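Long-range contact in sorbitol dehydrogenase (Gluconobacter oxydans, PDB 5ITG), which probably oxidises D-sorbitol to L-sorbose with a nicotinamide cofactor, as a member of the mannitol dehydrogenase family: residues 400-414 with 463-475. Residues are numbered along the deposited sequence; the frame is centred on the assembly and turned at random.
Sequences SRIAFGIASYLEMLR and LDQKVIVLRKIIR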
ATOM      1  N   SER A 400      -5.937  16.232 -25.828  1.00 17.44           N
ATOM      2  CA  SER A 400      -6.917  17.050 -25.118  1.00 19.80           C
ATOM      3  C   SER A 400      -7.068  16.803 -23.625  1.00 18.19           C
ATOM      4  O   SER A 400      -6.891  17.723 -22.832  1.00 19.01           O
ATOM      5  CB  SER A 400      -8.291  16.911 -25.784  1.00 20.87           C
ATOM      6  OG  SER A 400      -8.248  17.420 -27.105  1.00 29.76           O
ATOM      7  N   ARG A 401      -7.401  15.573 -23.235  1.00 19.40           N
ATOM      8  CA  ARG A 401      -7.594  15.252 -21.820  1.00 19.53           C
ATOM      9  C   ARG A 401      -6.287  15.235 -21.040  1.00 18.57           C
ATOM     10  O   ARG A 401      -6.253  15.584 -19.858  1.00 18.03           O
ATOM     11  CB  ARG A 401      -8.308  13.907 -21.672  1.00 20.54           C
ATOM     12  CG  ARG A 401      -9.745  13.912 -22.196  1.00 26.53           C
ATOM     13  CD  ARG A 401     -10.237  12.491 -22.426  1.00 26.70           C
ATOM     14  NE  ARG A 401      -9.397  11.801 -23.403  1.00 25.84           N
ATOM     15  CZ  ARG A 401      -9.502  11.940 -24.721  1.00 28.39           C
ATOM     16  NH1 ARG A 401     -10.425  12.741 -25.238  1.00 30.75           N
ATOM     17  NH2 ARG A 401      -8.668  11.298 -25.527  1.00 26.83           N
ATOM     18  N   ILE A 402      -5.212  14.821 -21.701  1.00 18.02           N
ATOM     19  CA  ILE A 402      -3.904  14.785 -21.070  1.00 17.25           C
ATOM     20  C   ILE A 402      -3.492  16.223 -20.745  1.00 16.78           C
ATOM     21  O   ILE A 402      -2.973  16.508 -19.654  1.00 15.49           O
ATOM     22  CB  ILE A 402      -2.871  14.105 -22.012  1.00 18.90           C
ATOM     23  CG1 ILE A 402      -3.141  12.593 -22.035  1.00 19.29           C
ATOM     24  CG2 ILE A 402      -1.436  14.389 -21.545  1.00 18.04           C
ATOM     25  CD1 ILE A 402      -2.394  11.839 -23.108  1.00 22.37           C
ATOM     26  N   ALA A 403      -3.750  17.130 -21.680  1.00 15.16           N
ATOM     27  CA  ALA A 403      -3.405  18.537 -21.479  1.00 16.93           C
ATOM     28  C   ALA A 403      -4.267  19.150 -20.382  1.00 15.61           C
ATOM     29  O   ALA A 403      -3.811  20.016 -19.632  1.00 18.73           O
ATOM     30  CB  ALA A 403      -3.575  19.310 -22.779  1.00 17.80           C
ATOM     31  N   PHE A 404      -5.515  18.699 -20.292  1.00 15.26           N
ATOM     32  CA  PHE A 404      -6.429  19.196 -19.271  1.00 16.15           C
ATOM     33  C   PHE A 404      -5.911  18.830 -17.879  1.00 16.51           C
ATOM     34  O   PHE A 404      -5.971  19.634 -16.946  1.00 17.08           O
ATOM     35  CB  PHE A 404      -7.831  18.602 -19.461  1.00 14.27           C
ATOM     36  CG  PHE A 404      -8.770  18.919 -18.333  1.00 14.52           C
ATOM     37  CD1 PHE A 404      -9.321  20.190 -18.205  1.00 17.16           C
ATOM     38  CD2 PHE A 404      -9.032  17.972 -17.346  1.00 14.90           C
ATOM     39  CE1 PHE A 404     -10.115  20.520 -17.104  1.00 17.48           C
ATOM     40  CE2 PHE A 404      -9.821  18.289 -16.242  1.00 14.42           C
ATOM     41  CZ  PHE A 404     -10.362  19.570 -16.121  1.00 16.45           C
ATOM     42  N   GLY A 405      -5.408  17.609 -17.734  1.00 15.22           N
ATOM     43  CA  GLY A 405      -4.891  17.202 -16.439  1.00 14.36           C
ATOM     44  C   GLY A 405      -3.731  18.087 -16.026  1.00 13.31           C
ATOM     45  O   GLY A 405      -3.635  18.527 -14.873  1.00 12.89           O
ATOM     46  N   ILE A 406      -2.843  18.355 -16.978  1.00 13.87           N
ATOM     47  CA  ILE A 406      -1.666  19.178 -16.719  1.00 13.83           C
ATOM     48  C   ILE A 406      -2.058  20.618 -16.402  1.00 14.51           C
ATOM     49  O   ILE A 406      -1.557  21.216 -15.442  1.00 16.55           O
ATOM     50  CB  ILE A 406      -0.705  19.141 -17.932  1.00 11.71           C
ATOM     51  CG1 ILE A 406      -0.118  17.735 -18.071  1.00 15.68           C
ATOM     52  CG2 ILE A 406       0.425  20.151 -17.752  1.00 13.69           C
ATOM     53  CD1 ILE A 406       0.569  17.492 -19.419  1.00 15.15           C
ATOM     54  N   ALA A 407      -2.971  21.165 -17.197  1.00 14.76           N
ATOM     55  CA  ALA A 407      -3.434  22.536 -16.998  1.00 15.16           C
ATOM     56  C   ALA A 407      -4.121  22.694 -15.645  1.00 15.68           C
ATOM     57  O   ALA A 407      -3.997  23.737 -14.998  1.00 16.48           O
ATOM     58  CB  ALA A 407      -4.389  22.937 -18.123  1.00 12.84           C
ATOM     59  N   SER A 408      -4.846  21.658 -15.228  1.00 16.28           N
ATOM     60  CA  SER A 408      -5.552  21.662 -13.951  1.00 16.23           C
ATOM     61  C   SER A 408      -4.553  21.647 -12.803  1.00 17.53           C
ATOM     62  O   SER A 408      -4.716  22.364 -11.812  1.00 19.23           O
ATOM     63  CB  SER A 408      -6.476  20.440 -13.844  1.00 18.95           C
ATOM     64  OG  SER A 408      -7.609  20.594 -14.677  1.00 23.80           O
ATOM     65  N   TYR A 409      -3.526  20.818 -12.936  1.00 16.35           N
ATOM     66  CA  TYR A 409      -2.483  20.733 -11.929  1.00 16.99           C
ATOM     67  C   TYR A 409      -1.821  22.110 -11.779  1.00 14.58           C
ATOM     68  O   TYR A 409      -1.665  22.617 -10.663  1.00 16.49           O
ATOM     69  CB  TYR A 409      -1.432  19.690 -12.339  1.00 14.66           C
ATOM     70  CG  TYR A 409      -0.203  19.680 -11.451  1.00 15.86           C
ATOM     71  CD1 TYR A 409      -0.284  19.301 -10.113  1.00 17.97           C
ATOM     72  CD2 TYR A 409       1.037  20.076 -11.948  1.00 16.68           C
ATOM     73  CE1 TYR A 409       0.848  19.322  -9.282  1.00 19.09           C
ATOM     74  CE2 TYR A 409       2.171  20.097 -11.133  1.00 18.96           C
ATOM     75  CZ  TYR A 409       2.070  19.722  -9.803  1.00 19.38           C
ATOM     76  OH  TYR A 409       3.189  19.758  -8.993  1.00 20.37           O
ATOM     77  N   LEU A 410      -1.442  22.710 -12.903  1.00 15.24           N
ATOM     78  CA  LEU A 410      -0.787  24.016 -12.884  1.00 16.55           C
ATOM     79  C   LEU A 410      -1.661  25.120 -12.295  1.00 18.21           C
ATOM     80  O   LEU A 410      -1.173  25.981 -11.563  1.00 19.20           O
ATOM     81  CB  LEU A 410      -0.328  24.400 -14.295  1.00 19.01           C
ATOM     82  CG  LEU A 410       0.810  23.502 -14.794  1.00 19.42           C
ATOM     83  CD1 LEU A 410       1.237  23.910 -16.198  1.00 16.65           C
ATOM     84  CD2 LEU A 410       1.978  23.596 -13.814  1.00 19.53           C
ATOM     85  N   GLU A 411      -2.950  25.100 -12.611  1.00 17.46           N
ATOM     86  CA  GLU A 411      -3.852  26.103 -12.064  1.00 19.86           C
ATOM     87  C   GLU A 411      -4.110  25.836 -10.577  1.00 19.84           C
ATOM     88  O   GLU A 411      -4.230  26.771  -9.784  1.00 22.06           O
ATOM     89  CB  GLU A 411      -5.159  26.126 -12.858  1.00 19.93           C
ATOM     90  CG  GLU A 411      -4.999  26.759 -14.238  1.00 21.47           C
ATOM     91  CD  GLU A 411      -4.542  28.213 -14.155  1.00 24.38           C
ATOM     92  OE1 GLU A 411      -5.253  29.019 -13.519  1.00 25.86           O
ATOM     93  OE2 GLU A 411      -3.477  28.552 -14.726  1.00 23.17           O
HETATM   94  N   MSE A 412      -4.171  24.561 -10.194  1.00 20.53           N
HETATM   95  CA  MSE A 412      -4.403  24.191  -8.797  1.00 20.54           C
HETATM   96  C   MSE A 412      -3.267  24.739  -7.931  1.00 21.47           C
HETATM   97  O   MSE A 412      -3.475  25.189  -6.802  1.00 19.46           O
HETATM   98  CB  MSE A 412      -4.481  22.661  -8.661  1.00 21.60           C
HETATM   99  CG  MSE A 412      -4.691  22.141  -7.238  1.00 23.84           C
HETATM  100 SE   MSE A 412      -3.056  22.010  -6.174  0.86 28.33          SE
HETATM  101  CE  MSE A 412      -2.089  20.680  -7.234  1.00 25.67           C
ATOM    102  N   LEU A 413      -2.059  24.712  -8.481  1.00 21.90           N
ATOM    103  CA  LEU A 413      -0.875  25.192  -7.770  1.00 23.61           C
ATOM    104  C   LEU A 413      -0.972  26.654  -7.314  1.00 24.37           C
ATOM    105  O   LEU A 413      -0.330  27.044  -6.335  1.00 23.79           O
ATOM    106  CB  LEU A 413       0.361  25.008  -8.661  1.00 24.80           C
ATOM    107  CG  LEU A 413       1.371  23.889  -8.375  1.00 27.95           C
ATOM    108  CD1 LEU A 413       0.698  22.659  -7.816  1.00 26.53           C
ATOM    109  CD2 LEU A 413       2.125  23.574  -9.663  1.00 24.95           C
ATOM    110  N   ARG A 414      -1.775  27.454  -8.009  1.00 24.37           N
ATOM    111  CA  ARG A 414      -1.916  28.868  -7.663  1.00 26.46           C
ATOM    112  C   ARG A 414      -2.545  29.116  -6.291  1.00 27.21           C
ATOM    113  O   ARG A 414      -2.437  30.216  -5.743  1.00 26.60           O
ATOM    114  CB  ARG A 414      -2.680  29.601  -8.767  1.00 28.88           C
ATOM    115  CG  ARG A 414      -1.900  29.632 -10.083  1.00 31.55           C
ATOM    116  CD  ARG A 414      -2.678  30.246 -11.240  1.00 34.50           C
ATOM    117  NE  ARG A 414      -2.437  31.680 -11.388  1.00 41.13           N
ATOM    118  CZ  ARG A 414      -3.172  32.631 -10.824  1.00 41.63           C
ATOM    119  NH1 ARG A 414      -4.211  32.308 -10.067  1.00 44.11           N
ATOM    120  NH2 ARG A 414      -2.864  33.906 -11.013  1.00 42.08           N
ATOM    121  N   LEU A 463       1.467  19.554 -27.189  1.00 22.79           N
ATOM    122  CA  LEU A 463       0.927  19.366 -25.847  1.00 20.62           C
ATOM    123  C   LEU A 463       1.014  20.662 -25.047  1.00 21.03           C
ATOM    124  O   LEU A 463       0.037  21.090 -24.446  1.00 18.24           O
ATOM    125  CB  LEU A 463       1.692  18.258 -25.106  1.00 19.48           C
ATOM    126  CG  LEU A 463       1.302  18.028 -23.637  1.00 18.74           C
ATOM    127  CD1 LEU A 463      -0.157  17.590 -23.556  1.00 18.86           C
ATOM    128  CD2 LEU A 463       2.202  16.968 -23.002  1.00 18.76           C
ATOM    129  N   ASP A 464       2.183  21.293 -25.043  1.00 23.16           N
ATOM    130  CA  ASP A 464       2.350  22.522 -24.278  1.00 24.45           C
ATOM    131  C   ASP A 464       1.421  23.646 -24.735  1.00 24.12           C
ATOM    132  O   ASP A 464       0.871  24.379 -23.909  1.00 23.25           O
ATOM    133  CB  ASP A 464       3.816  22.973 -24.305  1.00 29.31           C
ATOM    134  CG  ASP A 464       4.753  21.957 -23.647  1.00 33.75           C
ATOM    135  OD1 ASP A 464       4.302  21.217 -22.741  1.00 36.03           O
ATOM    136  OD2 ASP A 464       5.942  21.901 -24.024  1.00 34.92           O
ATOM    137  N   GLN A 465       1.232  23.776 -26.043  1.00 22.19           N
ATOM    138  CA  GLN A 465       0.352  24.807 -26.574  1.00 24.52           C
ATOM    139  C   GLN A 465      -1.083  24.573 -26.107  1.00 24.25           C
ATOM    140  O   GLN A 465      -1.775  25.510 -25.705  1.00 22.49           O
ATOM    141  CB  GLN A 465       0.416  24.825 -28.105  1.00 26.25           C
ATOM    142  CG  GLN A 465       1.623  25.580 -28.659  1.00 30.06           C
ATOM    143  CD  GLN A 465       1.926  25.230 -30.106  1.00 34.09           C
ATOM    144  OE1 GLN A 465       1.038  25.230 -30.961  1.00 36.75           O
ATOM    145  NE2 GLN A 465       3.193  24.932 -30.388  1.00 36.01           N
ATOM    146  N   LYS A 466      -1.525  23.320 -26.161  1.00 22.69           N
ATOM    147  CA  LYS A 466      -2.872  22.968 -25.732  1.00 23.28           C
ATOM    148  C   LYS A 466      -3.029  23.258 -24.246  1.00 21.59           C
ATOM    149  O   LYS A 466      -4.068  23.752 -23.805  1.00 22.28           O
ATOM    150  CB  LYS A 466      -3.147  21.485 -26.001  1.00 23.56           C
ATOM    151  CG  LYS A 466      -4.497  20.991 -25.512  1.00 26.63           C
ATOM    152  CD  LYS A 466      -5.648  21.549 -26.337  1.00 31.82           C
ATOM    153  CE  LYS A 466      -6.967  20.907 -25.924  1.00 33.42           C
ATOM    154  NZ  LYS A 466      -8.107  21.370 -26.766  1.00 35.99           N
ATOM    155  N   VAL A 467      -1.993  22.949 -23.473  1.00 20.43           N
ATOM    156  CA  VAL A 467      -2.020  23.192 -22.034  1.00 19.77           C
ATOM    157  C   VAL A 467      -2.238  24.674 -21.762  1.00 19.52           C
ATOM    158  O   VAL A 467      -3.039  25.048 -20.907  1.00 21.27           O
ATOM    159  CB  VAL A 467      -0.696  22.744 -21.359  1.00 19.20           C
ATOM    160  CG1 VAL A 467      -0.646  23.243 -19.915  1.00 19.62           C
ATOM    161  CG2 VAL A 467      -0.591  21.208 -21.374  1.00 17.69           C
ATOM    162  N   ILE A 468      -1.514  25.511 -22.495  1.00 21.01           N
ATOM    163  CA  ILE A 468      -1.611  26.959 -22.349  1.00 21.81           C
ATOM    164  C   ILE A 468      -3.040  27.413 -22.649  1.00 21.97           C
ATOM    165  O   ILE A 468      -3.630  28.180 -21.888  1.00 24.37           O
ATOM    166  CB  ILE A 468      -0.607  27.665 -23.302  1.00 21.75           C
ATOM    167  CG1 ILE A 468       0.824  27.401 -22.815  1.00 22.79           C
ATOM    168  CG2 ILE A 468      -0.910  29.158 -23.386  1.00 23.28           C
ATOM    169  CD1 ILE A 468       1.899  27.956 -23.716  1.00 26.13           C
ATOM    170  N   VAL A 469      -3.591  26.923 -23.756  1.00 22.91           N
ATOM    171  CA  VAL A 469      -4.956  27.252 -24.154  1.00 23.39           C
ATOM    172  C   VAL A 469      -5.961  26.903 -23.054  1.00 21.96           C
ATOM    173  O   VAL A 469      -6.864  27.693 -22.754  1.00 21.41           O
ATOM    174  CB  VAL A 469      -5.341  26.507 -25.463  1.00 26.08           C
ATOM    175  CG1 VAL A 469      -6.857  26.541 -25.679  1.00 28.93           C
ATOM    176  CG2 VAL A 469      -4.641  27.159 -26.649  1.00 28.55           C
ATOM    177  N   LEU A 470      -5.794  25.733 -22.438  1.00 19.77           N
ATOM    178  CA  LEU A 470      -6.703  25.284 -21.383  1.00 19.18           C
ATOM    179  C   LEU A 470      -6.531  26.043 -20.071  1.00 20.47           C
ATOM    180  O   LEU A 470      -7.515  26.311 -19.377  1.00 20.63           O
ATOM    181  CB  LEU A 470      -6.538  23.773 -21.144  1.00 18.64           C
ATOM    182  CG  LEU A 470      -6.854  22.913 -22.376  1.00 17.87           C
ATOM    183  CD1 LEU A 470      -6.620  21.443 -22.076  1.00 19.29           C
ATOM    184  CD2 LEU A 470      -8.299  23.149 -22.807  1.00 20.30           C
ATOM    185  N   ARG A 471      -5.291  26.387 -19.725  1.00 20.21           N
ATOM    186  CA  ARG A 471      -5.039  27.139 -18.499  1.00 22.37           C
ATOM    187  C   ARG A 471      -5.768  28.471 -18.624  1.00 23.37           C
ATOM    188  O   ARG A 471      -6.348  28.968 -17.661  1.00 24.17           O
ATOM    189  CB  ARG A 471      -3.545  27.414 -18.297  1.00 21.03           C
ATOM    190  CG  ARG A 471      -2.705  26.209 -17.883  1.00 22.44           C
ATOM    191  CD  ARG A 471      -1.310  26.652 -17.436  1.00 21.13           C
ATOM    192  NE  ARG A 471      -1.373  27.470 -16.229  1.00 23.25           N
ATOM    193  CZ  ARG A 471      -0.326  28.046 -15.640  1.00 25.82           C
ATOM    194  NH1 ARG A 471       0.893  27.907 -16.145  1.00 23.34           N
ATOM    195  NH2 ARG A 471      -0.503  28.762 -14.536  1.00 25.67           N
ATOM    196  N   LYS A 472      -5.726  29.040 -19.822  1.00 22.00           N
ATOM    197  CA  LYS A 472      -6.382  30.317 -20.077  1.00 24.98           C
ATOM    198  C   LYS A 472      -7.885  30.206 -19.861  1.00 24.37           C
ATOM    199  O   LYS A 472      -8.493  31.066 -19.224  1.00 25.38           O
ATOM    200  CB  LYS A 472      -6.075  30.788 -21.500  1.00 25.72           C
ATOM    201  CG  LYS A 472      -4.695  31.422 -21.646  1.00 28.31           C
ATOM    202  CD  LYS A 472      -4.335  31.632 -23.109  1.00 28.08           C
ATOM    203  CE  LYS A 472      -3.243  32.682 -23.283  1.00 32.28           C
ATOM    204  NZ  LYS A 472      -1.981  32.355 -22.562  1.00 33.49           N
ATOM    205  N   ILE A 473      -8.480  29.139 -20.379  1.00 24.03           N
ATOM    206  CA  ILE A 473      -9.912  28.920 -20.225  1.00 24.28           C
ATOM    207  C   ILE A 473     -10.259  28.693 -18.753  1.00 25.24           C
ATOM    208  O   ILE A 473     -11.227  29.255 -18.243  1.00 25.52           O
ATOM    209  CB  ILE A 473     -10.373  27.706 -21.048  1.00 24.12           C
ATOM    210  CG1 ILE A 473     -10.192  28.003 -22.540  1.00 22.24           C
ATOM    211  CG2 ILE A 473     -11.828  27.367 -20.714  1.00 24.27           C
ATOM    212  CD1 ILE A 473     -10.502  26.835 -23.449  1.00 22.17           C
ATOM    213  N   ILE A 474      -9.459  27.873 -18.076  1.00 23.43           N
ATOM    214  CA  ILE A 474      -9.678  27.577 -16.666  1.00 22.77           C
ATOM    215  C   ILE A 474      -9.653  28.833 -15.807  1.00 24.03           C
ATOM    216  O   ILE A 474     -10.466  28.992 -14.901  1.00 23.05           O
ATOM    217  CB  ILE A 474      -8.598  26.624 -16.095  1.00 21.30           C
ATOM    218  CG1 ILE A 474      -8.758  25.222 -16.687  1.00 20.30           C
ATOM    219  CG2 ILE A 474      -8.701  26.579 -14.576  1.00 21.91           C
ATOM    220  CD1 ILE A 474      -7.720  24.238 -16.201  1.00 19.35           C
ATOM    221  N   ARG A 475      -8.707  29.724 -16.076  1.00 25.12           N
ATOM    222  CA  ARG A 475      -8.613  30.926 -15.266  1.00 27.40           C
ATOM    223  C   ARG A 475      -9.745  31.917 -15.515  1.00 28.22           C
ATOM    224  O   ARG A 475     -10.200  32.585 -14.591  1.00 28.31           O
ATOM    225  CB  ARG A 475      -7.271  31.626 -15.478  1.00 30.93           C
ATOM    226  CG  ARG A 475      -6.999  32.684 -14.415  1.00 33.24           C
ATOM    227  CD  ARG A 475      -5.573  33.133 -14.433  1.00 37.48           C
ATOM    228  NE  ARG A 475      -4.647  32.017 -14.279  1.00 38.29           N
ATOM    229  CZ  ARG A 475      -3.328  32.159 -14.281  1.00 39.19           C
ATOM    230  NH1 ARG A 475      -2.799  33.367 -14.419  1.00 39.97           N
ATOM    231  NH2 ARG A 475      -2.541  31.101 -14.175  1.00 37.23           N
TER
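A knobs-into-holes helix pair brings Ala-403 and Ala-407 of helix 400-412 against Val-467 and Leu-470 of helix 461-477, the segment axes 8.4 Å apart and crossing at -55°. Ala-403 CB sits among Leu-463, Lys-466, Val-467 and Leu-470, pressed tightly on Lys-466 CG at 3.3 Å. In return Leu-470 pushes CD1 over the backbone of Phe-404, while Val-467 fits between Ala-403, Ile-406, Ala-407 and Leu-410. Both helices belong to the largely helical C-terminal part of this mannitol dehydrogenase-type fold, and helix 288-312 adds Leu-311 beside Glu-411. Here the apolar seam gives way to a salt-bridge network. Bent at chi2 (-61°), Glu-411 lays CG on Ile-474 CG2 and turns its carboxylate to two arginines. Arg-475 grips it side-on, NE to Glu-411 OE1 at 3.2 Å and NH2 to the syn lone pair of Glu-411 OE2 at 2.8 Å. Arg-471 NE, 2.8 Å from Glu-411 OE2, and NH2 both reach that oxygen from the anti side; Leu-410 CB lies over this guanidinium's face. The Arg-414 guanidinium lies over one face of that of Arg-475, planes 37° apart, two like charges close together; its NH2 forms a salt bridge with Asp-441 OD1. A glutamine in place of Glu-411 would probably leave Arg-471 and Arg-475 without their shared negative charge.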